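Long-range contacts in protein argonaute (Methanocaldococcus jannaschii, PDB 5G5S), which cuts single-stranded DNA targets complementary to a short DNA guide that it carries, and may defend the archaeon against invading genetic elements: residues 329-337 with 472-483; 530-538 with 549-560. All blocks are in the same frame, centred on the assembly; numbering follows the deposited sequence.

Contact 1: 329-337 with 472-483; sequences TNTLFTWIY and GYMTNNLLIQIM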
loop_
_atom_site.group_PDB
_atom_site.type_symbol
_atom_site.label_atom_id
_atom_site.label_comp_id
_atom_site.label_asym_id
_atom_site.label_seq_id
_atom_site.Cartn_x
_atom_site.Cartn_y
_atom_site.Cartn_z
ATOM N N THR A 329 18.225 13.042 4.200
ATOM C CA THR A 329 18.968 11.986 4.910
ATOM C C THR A 329 20.193 11.520 4.080
ATOM O O THR A 329 20.980 10.687 4.546
ATOM C CB THR A 329 18.051 10.818 5.307
ATOM O OG1 THR A 329 17.476 10.252 4.129
ATOM C CG2 THR A 329 16.970 11.215 6.316
ATOM N N ASN A 330 20.368 12.101 2.864
ATOM C CA ASN A 330 21.458 11.796 1.931
ATOM C C ASN A 330 22.860 12.104 2.481
ATOM O O ASN A 330 23.860 11.696 1.878
ATOM C CB ASN A 330 21.222 12.464 0.563
ATOM C CG ASN A 330 21.247 13.984 0.532
ATOM O OD1 ASN A 330 21.375 14.680 1.549
ATOM N ND2 ASN A 330 21.131 14.536 -0.663
ATOM N N THR A 331 22.915 12.814 3.633
ATOM C CA THR A 331 24.144 13.201 4.332
ATOM C C THR A 331 24.166 12.725 5.801
ATOM O O THR A 331 24.988 13.210 6.580
ATOM C CB THR A 331 24.381 14.721 4.239
ATOM O OG1 THR A 331 23.286 15.403 4.851
ATOM C CG2 THR A 331 24.621 15.210 2.806
ATOM N N LEU A 332 23.278 11.779 6.181
ATOM C CA LEU A 332 23.219 11.279 7.558
ATOM C C LEU A 332 24.487 10.524 7.991
ATOM O O LEU A 332 24.930 10.676 9.134
ATOM C CB LEU A 332 21.963 10.417 7.767
ATOM C CG LEU A 332 21.433 10.274 9.197
ATOM C CD1 LEU A 332 20.945 11.594 9.738
ATOM C CD2 LEU A 332 20.277 9.309 9.237
ATOM N N PHE A 333 25.062 9.723 7.072
ATOM C CA PHE A 333 26.262 8.919 7.315
ATOM C C PHE A 333 27.392 9.244 6.336
ATOM O O PHE A 333 28.189 8.367 6.002
ATOM C CB PHE A 333 25.931 7.414 7.309
ATOM C CG PHE A 333 24.934 6.986 8.359
ATOM C CD1 PHE A 333 25.353 6.632 9.636
ATOM C CD2 PHE A 333 23.576 6.917 8.065
ATOM C CE1 PHE A 333 24.428 6.224 10.604
ATOM C CE2 PHE A 333 22.655 6.513 9.033
ATOM C CZ PHE A 333 23.087 6.170 10.296
ATOM N N THR A 334 27.481 10.505 5.893
ATOM C CA THR A 334 28.549 10.947 4.995
ATOM C C THR A 334 29.911 10.978 5.719
ATOM O O THR A 334 30.953 10.816 5.080
ATOM C CB THR A 334 28.163 12.234 4.264
ATOM O OG1 THR A 334 27.379 13.046 5.141
ATOM C CG2 THR A 334 27.376 11.953 2.984
ATOM N N TRP A 335 29.871 11.093 7.070
ATOM C CA TRP A 335 31.008 11.080 7.989
ATOM C C TRP A 335 31.702 9.705 8.074
ATOM O O TRP A 335 32.779 9.596 8.670
ATOM C CB TRP A 335 30.602 11.596 9.382
ATOM C CG TRP A 335 29.382 10.936 9.954
ATOM C CD1 TRP A 335 28.090 11.365 9.847
ATOM C CD2 TRP A 335 29.342 9.725 10.717
ATOM N NE1 TRP A 335 27.247 10.497 10.503
ATOM C CE2 TRP A 335 27.988 9.478 11.043
ATOM C CE3 TRP A 335 30.322 8.816 11.159
ATOM C CZ2 TRP A 335 27.587 8.363 11.794
ATOM C CZ3 TRP A 335 29.924 7.711 11.895
ATOM C CH2 TRP A 335 28.572 7.489 12.201
ATOM N N ILE A 336 31.096 8.667 7.465
ATOM C CA ILE A 336 31.660 7.313 7.401
ATOM C C ILE A 336 32.896 7.347 6.491
ATOM O O ILE A 336 33.923 6.784 6.852
ATOM C CB ILE A 336 30.581 6.267 6.958
ATOM C CG1 ILE A 336 29.449 6.120 8.016
ATOM C CG2 ILE A 336 31.179 4.901 6.543
ATOM C CD1 ILE A 336 29.737 5.292 9.268
ATOM N N TYR A 337 32.802 8.044 5.345
ATOM C CA TYR A 337 33.904 8.183 4.387
ATOM C C TYR A 337 34.628 9.518 4.593
ATOM O O TYR A 337 35.816 9.516 4.906
ATOM C CB TYR A 337 33.403 8.041 2.933
ATOM C CG TYR A 337 32.869 6.666 2.579
ATOM C CD1 TYR A 337 31.555 6.312 2.863
ATOM C CD2 TYR A 337 33.664 5.738 1.912
ATOM C CE1 TYR A 337 31.056 5.054 2.531
ATOM C CE2 TYR A 337 33.172 4.479 1.564
ATOM C CZ TYR A 337 31.867 4.139 1.881
ATOM O OH TYR A 337 31.373 2.900 1.547
ATOM N N GLY A 472 29.603 6.845 -1.590
ATOM C CA GLY A 472 29.106 6.475 -0.267
ATOM C C GLY A 472 27.597 6.551 -0.100
ATOM O O GLY A 472 27.094 6.425 1.019
ATOM N N TYR A 473 26.874 6.749 -1.227
ATOM C CA TYR A 473 25.419 6.885 -1.359
ATOM C C TYR A 473 24.660 5.653 -0.841
ATOM O O TYR A 473 23.764 5.803 -0.008
ATOM C CB TYR A 473 25.059 7.198 -2.832
ATOM C CG TYR A 473 23.588 7.443 -3.098
ATOM C CD1 TYR A 473 23.050 8.726 -3.028
ATOM C CD2 TYR A 473 22.744 6.402 -3.479
ATOM C CE1 TYR A 473 21.699 8.961 -3.283
ATOM C CE2 TYR A 473 21.391 6.624 -3.741
ATOM C CZ TYR A 473 20.871 7.905 -3.631
ATOM O OH TYR A 473 19.537 8.124 -3.874
ATOM N N MET A 474 25.009 4.453 -1.337
ATOM C CA MET A 474 24.394 3.191 -0.935
ATOM C C MET A 474 24.731 2.825 0.502
ATOM O O MET A 474 23.887 2.244 1.185
ATOM C CB MET A 474 24.814 2.068 -1.871
ATOM C CG MET A 474 23.890 0.876 -1.829
ATOM S SD MET A 474 24.031 -0.117 -3.324
ATOM C CE MET A 474 23.518 1.124 -4.587
ATOM N N THR A 475 25.962 3.151 0.961
ATOM C CA THR A 475 26.403 2.893 2.332
ATOM C C THR A 475 25.519 3.679 3.302
ATOM O O THR A 475 25.041 3.112 4.287
ATOM C CB THR A 475 27.896 3.184 2.483
ATOM O OG1 THR A 475 28.616 2.354 1.574
ATOM C CG2 THR A 475 28.394 2.931 3.894
ATOM N N ASN A 476 25.282 4.970 2.988
ATOM C CA ASN A 476 24.423 5.885 3.732
ATOM C C ASN A 476 22.985 5.307 3.795
ATOM O O ASN A 476 22.423 5.214 4.887
ATOM C CB ASN A 476 24.447 7.277 3.077
ATOM C CG ASN A 476 23.542 8.301 3.723
ATOM O OD1 ASN A 476 23.855 8.866 4.775
ATOM N ND2 ASN A 476 22.418 8.588 3.084
ATOM N N ASN A 477 22.440 4.843 2.644
ATOM C CA ASN A 477 21.103 4.252 2.565
ATOM C C ASN A 477 20.988 2.926 3.299
ATOM O O ASN A 477 19.933 2.626 3.852
ATOM C CB ASN A 477 20.639 4.110 1.119
ATOM C CG ASN A 477 20.309 5.416 0.450
ATOM O OD1 ASN A 477 20.088 6.444 1.096
ATOM N ND2 ASN A 477 20.250 5.397 -0.867
ATOM N N LEU A 478 22.060 2.138 3.300
ATOM C CA LEU A 478 22.110 0.854 3.989
ATOM C C LEU A 478 22.065 1.090 5.488
ATOM O O LEU A 478 21.316 0.410 6.178
ATOM C CB LEU A 478 23.375 0.058 3.590
ATOM C CG LEU A 478 23.640 -1.251 4.354
ATOM C CD1 LEU A 478 22.536 -2.277 4.102
ATOM C CD2 LEU A 478 25.022 -1.816 4.021
ATOM N N LEU A 479 22.848 2.064 5.986
ATOM C CA LEU A 479 22.878 2.414 7.402
ATOM C C LEU A 479 21.557 2.995 7.884
ATOM O O LEU A 479 21.129 2.633 8.977
ATOM C CB LEU A 479 24.092 3.292 7.770
ATOM C CG LEU A 479 25.454 2.580 7.723
ATOM C CD1 LEU A 479 26.596 3.564 7.864
ATOM C CD2 LEU A 479 25.551 1.476 8.790
ATOM N N ILE A 480 20.865 3.813 7.038
ATOM C CA ILE A 480 19.544 4.380 7.337
ATOM C C ILE A 480 18.551 3.239 7.596
ATOM O O ILE A 480 17.829 3.257 8.597
ATOM C CB ILE A 480 19.036 5.332 6.206
ATOM C CG1 ILE A 480 19.823 6.663 6.206
ATOM C CG2 ILE A 480 17.515 5.593 6.349
ATOM C CD1 ILE A 480 19.762 7.438 4.925
ATOM N N GLN A 481 18.551 2.240 6.696
ATOM C CA GLN A 481 17.669 1.086 6.787
ATOM C C GLN A 481 17.974 0.185 7.977
ATOM O O GLN A 481 17.033 -0.277 8.617
ATOM C CB GLN A 481 17.593 0.323 5.457
ATOM C CG GLN A 481 16.372 -0.587 5.402
ATOM C CD GLN A 481 15.819 -0.801 4.028
ATOM O OE1 GLN A 481 15.786 0.096 3.187
ATOM N NE2 GLN A 481 15.291 -1.990 3.810
ATOM N N ILE A 482 19.275 -0.005 8.313
ATOM C CA ILE A 482 19.728 -0.789 9.469
ATOM C C ILE A 482 19.213 -0.147 10.769
ATOM O O ILE A 482 18.681 -0.860 11.628
ATOM C CB ILE A 482 21.271 -1.000 9.447
ATOM C CG1 ILE A 482 21.669 -2.024 8.357
ATOM C CG2 ILE A 482 21.817 -1.404 10.828
ATOM C CD1 ILE A 482 23.240 -2.246 8.119
ATOM N N MET A 483 19.340 1.197 10.890
ATOM C CA MET A 483 18.846 1.986 12.037
ATOM C C MET A 483 17.346 1.780 12.245
ATOM O O MET A 483 16.914 1.568 13.377
ATOM C CB MET A 483 19.150 3.495 11.868
ATOM C CG MET A 483 20.634 3.848 11.826
ATOM S SD MET A 483 21.597 3.424 13.293
ATOM C CE MET A 483 22.403 1.940 12.729
#

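Contact 2: 530-538 with 549-560; sequences IRRIQPIET and YVIEYLENKANI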
loop_
_atom_site.group_PDB
_atom_site.type_symbol
_atom_site.label_atom_id
_atom_site.label_comp_id
_atom_site.label_asym_id
_atom_site.label_seq_id
_atom_site.Cartn_x
_atom_site.Cartn_y
_atom_site.Cartn_z
ATOM N N ILE A 530 8.067 6.605 15.499
ATOM C CA ILE A 530 7.247 5.419 15.757
ATOM C C ILE A 530 7.247 5.130 17.248
ATOM O O ILE A 530 8.303 4.921 17.835
ATOM C CB ILE A 530 7.692 4.170 14.929
ATOM C CG1 ILE A 530 7.773 4.481 13.422
ATOM C CG2 ILE A 530 6.763 2.960 15.189
ATOM C CD1 ILE A 530 8.775 3.660 12.647
ATOM N N ARG A 531 6.065 5.133 17.854
ATOM C CA ARG A 531 5.902 4.842 19.272
ATOM C C ARG A 531 5.462 3.404 19.478
ATOM O O ARG A 531 5.861 2.789 20.467
ATOM C CB ARG A 531 4.933 5.829 19.947
ATOM C CG ARG A 531 5.392 7.300 19.878
ATOM C CD ARG A 531 6.769 7.573 20.487
ATOM N NE ARG A 531 6.783 7.417 21.946
ATOM C CZ ARG A 531 6.618 8.410 22.818
ATOM N NH1 ARG A 531 6.426 9.656 22.393
ATOM N NH2 ARG A 531 6.647 8.164 24.123
ATOM N N ARG A 532 4.639 2.868 18.546
ATOM C CA ARG A 532 4.124 1.495 18.578
ATOM C C ARG A 532 3.812 0.970 17.171
ATOM O O ARG A 532 3.345 1.708 16.301
ATOM C CB ARG A 532 2.818 1.392 19.410
ATOM C CG ARG A 532 2.836 1.902 20.855
ATOM C CD ARG A 532 3.534 0.959 21.818
ATOM N NE ARG A 532 2.663 -0.150 22.180
ATOM C CZ ARG A 532 1.944 -0.201 23.295
ATOM N NH1 ARG A 532 2.009 0.786 24.183
ATOM N NH2 ARG A 532 1.174 -1.250 23.544
ATOM N N ILE A 533 4.073 -0.315 16.966
ATOM C CA ILE A 533 3.667 -1.079 15.798
ATOM C C ILE A 533 2.713 -2.078 16.482
ATOM O O ILE A 533 3.150 -3.043 17.115
ATOM C CB ILE A 533 4.823 -1.731 15.019
ATOM C CG1 ILE A 533 5.881 -0.677 14.596
ATOM C CG2 ILE A 533 4.265 -2.513 13.812
ATOM C CD1 ILE A 533 7.244 -1.255 14.176
ATOM N N GLN A 534 1.427 -1.717 16.504
ATOM C CA GLN A 534 0.389 -2.443 17.212
ATOM C C GLN A 534 -0.445 -3.414 16.384
ATOM O O GLN A 534 -1.387 -2.966 15.732
ATOM C CB GLN A 534 -0.525 -1.438 17.964
ATOM C CG GLN A 534 -1.205 -2.006 19.206
ATOM C CD GLN A 534 -0.216 -2.623 20.163
ATOM O OE1 GLN A 534 0.661 -1.943 20.724
ATOM N NE2 GLN A 534 -0.293 -3.939 20.311
ATOM N N PRO A 535 -0.213 -4.752 16.483
ATOM C CA PRO A 535 -1.123 -5.705 15.812
ATOM C C PRO A 535 -2.516 -5.610 16.446
ATOM O O PRO A 535 -2.622 -5.346 17.640
ATOM C CB PRO A 535 -0.498 -7.082 16.105
ATOM C CG PRO A 535 0.880 -6.806 16.623
ATOM C CD PRO A 535 0.813 -5.463 17.277
ATOM N N ILE A 536 -3.575 -5.767 15.646
ATOM C CA ILE A 536 -4.957 -5.693 16.143
ATOM C C ILE A 536 -5.636 -7.040 15.945
ATOM O O ILE A 536 -5.685 -7.541 14.821
ATOM C CB ILE A 536 -5.795 -4.521 15.505
ATOM C CG1 ILE A 536 -5.046 -3.147 15.455
ATOM C CG2 ILE A 536 -7.210 -4.411 16.115
ATOM C CD1 ILE A 536 -4.655 -2.492 16.803
ATOM N N GLU A 537 -6.169 -7.612 17.043
ATOM C CA GLU A 537 -6.925 -8.872 17.033
ATOM C C GLU A 537 -8.326 -8.556 16.538
ATOM O O GLU A 537 -8.855 -7.505 16.905
ATOM C CB GLU A 537 -7.044 -9.449 18.450
ATOM C CG GLU A 537 -5.745 -9.933 19.063
ATOM C CD GLU A 537 -5.874 -10.310 20.527
ATOM O OE1 GLU A 537 -6.549 -11.322 20.824
ATOM O OE2 GLU A 537 -5.295 -9.597 21.379
ATOM N N THR A 538 -8.942 -9.454 15.735
ATOM C CA THR A 538 -10.317 -9.252 15.240
ATOM C C THR A 538 -11.329 -9.350 16.405
ATOM O O THR A 538 -11.079 -10.121 17.341
ATOM C CB THR A 538 -10.671 -10.224 14.112
ATOM O OG1 THR A 538 -10.443 -11.559 14.548
ATOM C CG2 THR A 538 -9.923 -9.939 12.828
ATOM N N TYR A 549 -13.920 -0.140 17.064
ATOM C CA TYR A 549 -13.284 -1.292 17.711
ATOM C C TYR A 549 -11.766 -1.130 17.867
ATOM O O TYR A 549 -11.233 -1.527 18.902
ATOM C CB TYR A 549 -13.627 -2.612 16.995
ATOM C CG TYR A 549 -12.830 -3.796 17.496
ATOM C CD1 TYR A 549 -13.210 -4.485 18.645
ATOM C CD2 TYR A 549 -11.658 -4.188 16.859
ATOM C CE1 TYR A 549 -12.437 -5.534 19.147
ATOM C CE2 TYR A 549 -10.897 -5.253 17.332
ATOM C CZ TYR A 549 -11.287 -5.925 18.474
ATOM O OH TYR A 549 -10.530 -6.988 18.910
ATOM N N VAL A 550 -11.074 -0.561 16.847
ATOM C CA VAL A 550 -9.630 -0.310 16.869
ATOM C C VAL A 550 -9.294 0.575 18.083
ATOM O O VAL A 550 -8.396 0.235 18.857
ATOM C CB VAL A 550 -9.112 0.302 15.529
ATOM C CG1 VAL A 550 -7.651 0.751 15.633
ATOM C CG2 VAL A 550 -9.287 -0.675 14.375
ATOM N N ILE A 551 -10.048 1.679 18.258
ATOM C CA ILE A 551 -9.878 2.640 19.349
ATOM C C ILE A 551 -10.067 1.977 20.701
ATOM O O ILE A 551 -9.227 2.162 21.584
ATOM C CB ILE A 551 -10.759 3.903 19.145
ATOM C CG1 ILE A 551 -10.407 4.610 17.802
ATOM C CG2 ILE A 551 -10.607 4.861 20.324
ATOM C CD1 ILE A 551 -11.441 5.583 17.272
ATOM N N GLU A 552 -11.137 1.162 20.846
ATOM C CA GLU A 552 -11.447 0.409 22.060
ATOM C C GLU A 552 -10.288 -0.534 22.380
ATOM O O GLU A 552 -9.857 -0.587 23.524
ATOM C CB GLU A 552 -12.739 -0.407 21.886
ATOM C CG GLU A 552 -14.018 0.413 21.901
ATOM C CD GLU A 552 -15.269 -0.430 21.735
ATOM O OE1 GLU A 552 -15.700 -1.049 22.735
ATOM O OE2 GLU A 552 -15.806 -0.493 20.604
ATOM N N TYR A 553 -9.770 -1.241 21.357
ATOM C CA TYR A 553 -8.655 -2.179 21.452
ATOM C C TYR A 553 -7.361 -1.479 21.900
ATOM O O TYR A 553 -6.645 -2.020 22.753
ATOM C CB TYR A 553 -8.436 -2.913 20.106
ATOM C CG TYR A 553 -7.447 -4.057 20.210
ATOM C CD1 TYR A 553 -7.854 -5.321 20.625
ATOM C CD2 TYR A 553 -6.092 -3.860 19.944
ATOM C CE1 TYR A 553 -6.939 -6.362 20.781
ATOM C CE2 TYR A 553 -5.169 -4.891 20.098
ATOM C CZ TYR A 553 -5.598 -6.140 20.514
ATOM O OH TYR A 553 -4.697 -7.157 20.661
ATOM N N LEU A 554 -7.065 -0.289 21.325
ATOM C CA LEU A 554 -5.855 0.469 21.657
ATOM C C LEU A 554 -5.846 0.962 23.095
ATOM O O LEU A 554 -4.795 0.979 23.727
ATOM C CB LEU A 554 -5.621 1.639 20.676
ATOM C CG LEU A 554 -5.353 1.302 19.200
ATOM C CD1 LEU A 554 -5.396 2.545 18.383
ATOM C CD2 LEU A 554 -4.021 0.598 19.002
ATOM N N GLU A 555 -7.018 1.348 23.609
ATOM C CA GLU A 555 -7.203 1.855 24.963
ATOM C C GLU A 555 -7.232 0.726 26.012
ATOM O O GLU A 555 -6.529 0.814 27.017
ATOM C CB GLU A 555 -8.479 2.747 25.020
ATOM C CG GLU A 555 -8.809 3.368 26.377
ATOM C CD GLU A 555 -7.838 4.415 26.900
ATOM O OE1 GLU A 555 -7.634 5.433 26.203
ATOM O OE2 GLU A 555 -7.300 4.232 28.015
ATOM N N ASN A 556 -8.019 -0.336 25.759
ATOM C CA ASN A 556 -8.249 -1.455 26.686
ATOM C C ASN A 556 -7.303 -2.659 26.612
ATOM O O ASN A 556 -7.051 -3.274 27.648
ATOM C CB ASN A 556 -9.707 -1.915 26.625
ATOM C CG ASN A 556 -10.726 -0.841 26.931
ATOM O OD1 ASN A 556 -10.677 -0.167 27.965
ATOM N ND2 ASN A 556 -11.701 -0.688 26.049
ATOM N N LYS A 557 -6.819 -3.028 25.421
ATOM C CA LYS A 557 -5.939 -4.190 25.253
ATOM C C LYS A 557 -4.502 -3.845 24.837
ATOM O O LYS A 557 -3.623 -4.696 24.969
ATOM C CB LYS A 557 -6.570 -5.215 24.294
ATOM N N ALA A 558 -4.253 -2.618 24.333
ATOM C CA ALA A 558 -2.904 -2.200 23.928
ATOM C C ALA A 558 -2.247 -1.264 24.931
ATOM O O ALA A 558 -1.032 -1.081 24.876
ATOM C CB ALA A 558 -2.916 -1.579 22.542
ATOM N N ASN A 559 -3.036 -0.713 25.874
ATOM C CA ASN A 559 -2.586 0.195 26.936
ATOM C C ASN A 559 -2.105 1.569 26.442
ATOM O O ASN A 559 -1.246 2.190 27.072
ATOM C CB ASN A 559 -1.561 -0.469 27.905
ATOM C CG ASN A 559 -1.925 -1.859 28.388
ATOM O OD1 ASN A 559 -1.239 -2.839 28.073
ATOM N ND2 ASN A 559 -3.000 -1.979 29.169
ATOM N N ILE A 560 -2.684 2.064 25.342
ATOM C CA ILE A 560 -2.351 3.398 24.839
ATOM C C ILE A 560 -3.387 4.371 25.418
ATOM O O ILE A 560 -4.592 4.121 25.311
ATOM C CB ILE A 560 -2.257 3.448 23.282
ATOM C CG1 ILE A 560 -1.089 2.560 22.765
ATOM C CG2 ILE A 560 -2.111 4.893 22.770
ATOM C CD1 ILE A 560 -1.335 1.869 21.464
#

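Contact 1: 329-337 with 472-483
The ring of Phe333 lies flat against helix 473-485: CB of Leu479 stands 3.6 Å from the ring centroid and 9° off its normal, a CH-pi contact. CZ of Phe333 meets CG of Met483 at 3.7 Å, while Tyr490 packs edge-to-face with the same ring. Asn476, its CG anti to the backbone N (chi1 177°), pushes its amide into the turn formed by 329-333 and uses both ends. OD1 takes the N-H of Phe333 at 2.7 Å, with the donor almost in line with the side-chain C=O; ND2 gives a 2.9 Å bond to O of Thr329, and that oxygen lies in the plane of the Asn476 amide. Leu332 N reaches that oxygen from the opposite face of its carbonyl plane, so two donors hold it. The helix, whose Gln481 interacts with guide DNA, belongs to the Mid domain, which binds the guide's phosphorylated 5' end; the turn lies between strands 323-326 and 357-365. At the helix N terminus, OH of Tyr337 hydrogen-bonds OG1 of Thr475 (2.8 Å), whose CB sits at the ring edge; OG1 is also bonded to Trp466 and Asp469. CE1 of Tyr337 rests 3.7 Å from CA of the N-cap Gly472.

Contact 2: 530-538 with 549-560
Tyr553 OH donates a 2.6 Å hydrogen bond to OE2 of Glu537, meeting the carboxylate on its anti side; the carboxylate stands nearly perpendicular to the phenol ring, 84° between planes. A chi1 of -171° turns the Tyr553 ring away from its backbone N and over the strand; one ring face receives CG2 of Ile536 and N of Glu537 while CB of Lys557 covers the opposite face. Tyr549, one helical turn earlier, binds the backbone of the same glutamate: its OH gives a 2.7 Å bond to O of Glu537 from above the carbonyl plane. Ile536 runs alongside both tyrosines, pointing the other way; its CD1 lies 3.7 Å from CD2 of Tyr553 and also touches CD2 of Leu554, whose side chain runs roughly perpendicular to that of Ile536. Farther back, CG and CD of Gln534 lie against CB of Ala558, CD at 3.7 Å from it. OE1 of Gln534 accepts weak bonds from NE and NH2 of Arg532, which help to place the guanidinium. NH2 of Arg532 also reaches O of Ala558 at 2.6 Å, in the carbonyl plane, and CG1 of Ile560 covers one guanidinium face. Strand 530-537 follows 517-525 antiparallel, and the axis of 549-556 makes 117° with that of strand 530-537: this is the RNase H-like fold of the PIWI domain, whose probable catalytic Glu543 lies in the intervening loop near Tyr549.

How the contacts relate
From the N terminus, the chain passes the N-terminal and PAZ domains and strand 323-326 before entering 329-337. Contact 1 then closes a loop of 134 residues, which takes in the parallel four-stranded sheet 357-365, 397-407, 428-434 and 456-462 and returns on helix 473-485, joining the segment that leads into the Mid domain to that domain's late helix. Contact 2 opens only afterwards, in the large mixed sheet of the PIWI domain, and closes a short loop of ten residues between a strand and the following helix. The two are in series, neither enclosing nor crossing the other; their centres lie 33 Å apart, and their nearest atoms about 8 Å.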